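Antitoxin RnlB (Escherichia coli, PDB 6Y2P) is a labile type II antitoxin that inhibits the endonuclease activity of its cognate toxin RnlA but leaves the non-cognate toxin LsoA active. Local coordinates at residues E3-N8 against T95-N100. Numbering follows the deposited sequence.
Sequences EITGIN and TFTLRN
Thr-5 and Thr-97 mark the closest approach of the two backbones, their CA atoms 7.5 Å apart, where strand 2-7 meets the last turn of helix 88-99. This is helix-on-sheet packing in an alpha/beta fold, made here by the helix end: strand 2-7 is an outermost strand of the five-stranded mixed sheet, paired antiparallel with strand 13-19, and the end of the helix packs beside these two strands, with Thr-97 and Leu-98 touching Met-18. Glu-3 and Thr-5, two residues apart on the strand, both point toward the helix, and Thr-97 alone answers them. The buried surface is small, 102 Å² for both sides together, and the touch is by van der Waals contact.

Thr-97 CG2 touches both strand residues, while OG1 meets Thr-5 alone. With OG1 beside the backbone N and anti to the carbonyl carbon (chi1 -66°), CG2 is left anti to the backbone N and faces the carboxylate of Glu-3, which arrives from the opposite direction on an extended chain; OE1 of Glu-3 stands 3.8 Å from CG2 of Thr-97. That OE1 is hydrogen-bonded to Tyr-104 OH, in helix 102-106. Thr-97 OG1 turns back into its own helix to bond the carbonyl of Lys-93, one turn earlier, so each oxygen has a hydrogen-bond partner outside the two segments while still touching a methyl across the contact. Met-18 touches both threonines, linking the contact to the neighbouring strand. From Thr-5 the methyl does the touching, its OG1 making a weak hydrogen bond to Val-16 O on strand 13-19: CG2 of Thr-5 lies 4.0 Å from CG2 of Thr-97 and 3.7 Å from Thr-97 OG1.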
loop_
_atom_site.group_PDB
_atom_site.type_symbol
_atom_site.label_atom_id
_atom_site.label_comp_id
_atom_site.label_asym_id
_atom_site.label_seq_id
_atom_site.Cartn_x
_atom_site.Cartn_y
_atom_site.Cartn_z
ATOM N N GLU C 3 29.387 -3.184 -20.656
ATOM C CA GLU C 3 29.892 -3.373 -22.011
ATOM C C GLU C 3 29.912 -2.023 -22.706
ATOM O O GLU C 3 28.896 -1.318 -22.725
ATOM C CB GLU C 3 29.029 -4.335 -22.827
ATOM C CG GLU C 3 29.363 -4.339 -24.325
ATOM C CD GLU C 3 29.015 -5.663 -24.994
ATOM O OE1 GLU C 3 28.350 -6.488 -24.331
ATOM O OE2 GLU C 3 29.418 -5.888 -26.163
ATOM N N ILE C 4 31.071 -1.642 -23.230
ATOM C CA ILE C 4 31.141 -0.454 -24.071
ATOM C C ILE C 4 30.642 -0.793 -25.468
ATOM O O ILE C 4 31.250 -1.597 -26.184
ATOM C CB ILE C 4 32.560 0.129 -24.077
ATOM C CG1 ILE C 4 32.800 0.734 -22.701
ATOM C CG2 ILE C 4 32.675 1.238 -25.107
ATOM C CD1 ILE C 4 33.885 0.099 -21.909
ATOM N N THR C 5 29.519 -0.183 -25.857
ATOM C CA THR C 5 28.889 -0.445 -27.149
ATOM C C THR C 5 29.331 0.537 -28.223
ATOM O O THR C 5 29.375 0.168 -29.401
ATOM C CB THR C 5 27.364 -0.398 -27.009
ATOM O OG1 THR C 5 26.973 0.846 -26.422
ATOM C CG2 THR C 5 26.870 -1.547 -26.138
ATOM N N GLY C 6 29.697 1.763 -27.846
ATOM C CA GLY C 6 30.133 2.741 -28.830
ATOM C C GLY C 6 31.198 3.657 -28.273
ATOM O O GLY C 6 31.223 3.968 -27.077
ATOM N N ILE C 7 32.091 4.077 -29.163
ATOM C CA ILE C 7 33.269 4.874 -28.851
ATOM C C ILE C 7 33.363 5.965 -29.904
ATOM O O ILE C 7 33.294 5.675 -31.104
ATOM C CB ILE C 7 34.548 4.004 -28.838
ATOM C CG1 ILE C 7 34.846 3.522 -27.425
ATOM C CG2 ILE C 7 35.744 4.747 -29.375
ATOM N N ASN C 8 33.506 7.217 -29.477
ATOM C CA ASN C 8 33.707 8.323 -30.422
ATOM C C ASN C 8 34.848 9.203 -29.927
ATOM O O ASN C 8 34.639 10.071 -29.076
ATOM C CB ASN C 8 32.430 9.145 -30.616
ATOM C CG ASN C 8 31.628 8.710 -31.837
ATOM O OD1 ASN C 8 31.231 9.537 -32.669
ATOM N ND2 ASN C 8 31.382 7.404 -31.946
ATOM N N THR C 95 20.007 -2.067 -28.791
ATOM C CA THR C 95 19.046 -3.135 -29.044
ATOM C C THR C 95 19.729 -4.346 -29.669
ATOM O O THR C 95 19.468 -5.493 -29.275
ATOM C CB THR C 95 17.933 -2.625 -29.957
ATOM O OG1 THR C 95 17.203 -1.611 -29.266
ATOM C CG2 THR C 95 16.982 -3.742 -30.339
ATOM N N PHE C 96 20.614 -4.108 -30.639
ATOM C CA PHE C 96 21.348 -5.211 -31.258
ATOM C C PHE C 96 22.221 -5.932 -30.241
ATOM O O PHE C 96 22.245 -7.173 -30.204
ATOM C CB PHE C 96 22.200 -4.683 -32.407
ATOM C CG PHE C 96 22.863 -5.745 -33.229
ATOM C CD1 PHE C 96 22.116 -6.706 -33.880
ATOM C CD2 PHE C 96 24.236 -5.741 -33.408
ATOM C CE1 PHE C 96 22.724 -7.666 -34.672
ATOM C CE2 PHE C 96 24.854 -6.690 -34.194
ATOM C CZ PHE C 96 24.101 -7.658 -34.827
ATOM N N THR C 97 22.922 -5.169 -29.388
ATOM C CA THR C 97 23.814 -5.789 -28.413
ATOM C C THR C 97 23.035 -6.697 -27.472
ATOM O O THR C 97 23.464 -7.822 -27.184
ATOM C CB THR C 97 24.594 -4.705 -27.653
ATOM O OG1 THR C 97 25.478 -4.016 -28.554
ATOM C CG2 THR C 97 25.415 -5.307 -26.514
ATOM N N LEU C 98 21.843 -6.260 -27.056
ATOM C CA LEU C 98 20.995 -7.104 -26.222
ATOM C C LEU C 98 20.561 -8.340 -26.987
ATOM O O LEU C 98 20.628 -9.459 -26.468
ATOM C CB LEU C 98 19.750 -6.333 -25.780
ATOM C CG LEU C 98 19.853 -5.331 -24.649
ATOM C CD1 LEU C 98 18.593 -4.534 -24.569
ATOM C CD2 LEU C 98 20.070 -6.093 -23.382
ATOM N N ARG C 99 20.227 -8.178 -28.264
ATOM C CA ARG C 99 19.703 -9.333 -28.968
ATOM C C ARG C 99 20.779 -10.373 -29.222
ATOM O O ARG C 99 20.454 -11.558 -29.323
ATOM C CB ARG C 99 19.056 -8.889 -30.281
ATOM C CG ARG C 99 17.536 -8.789 -30.166
ATOM C CD ARG C 99 16.841 -8.787 -31.508
ATOM N NE ARG C 99 16.582 -7.427 -31.971
ATOM C CZ ARG C 99 15.367 -6.910 -32.121
ATOM N NH1 ARG C 99 14.297 -7.644 -31.836
ATOM N NH2 ARG C 99 15.221 -5.663 -32.555
ATOM N N ASN C 100 22.050 -9.979 -29.209
ATOM C CA ASN C 100 23.160 -10.911 -29.366
ATOM C C ASN C 100 23.634 -11.509 -28.047
ATOM O O ASN C 100 24.578 -12.302 -28.051
ATOM C CB ASN C 100 24.344 -10.230 -30.041
ATOM C CG ASN C 100 24.022 -9.746 -31.425
ATOM O OD1 ASN C 100 23.027 -10.159 -32.005
ATOM N ND2 ASN C 100 24.845 -8.843 -31.958
#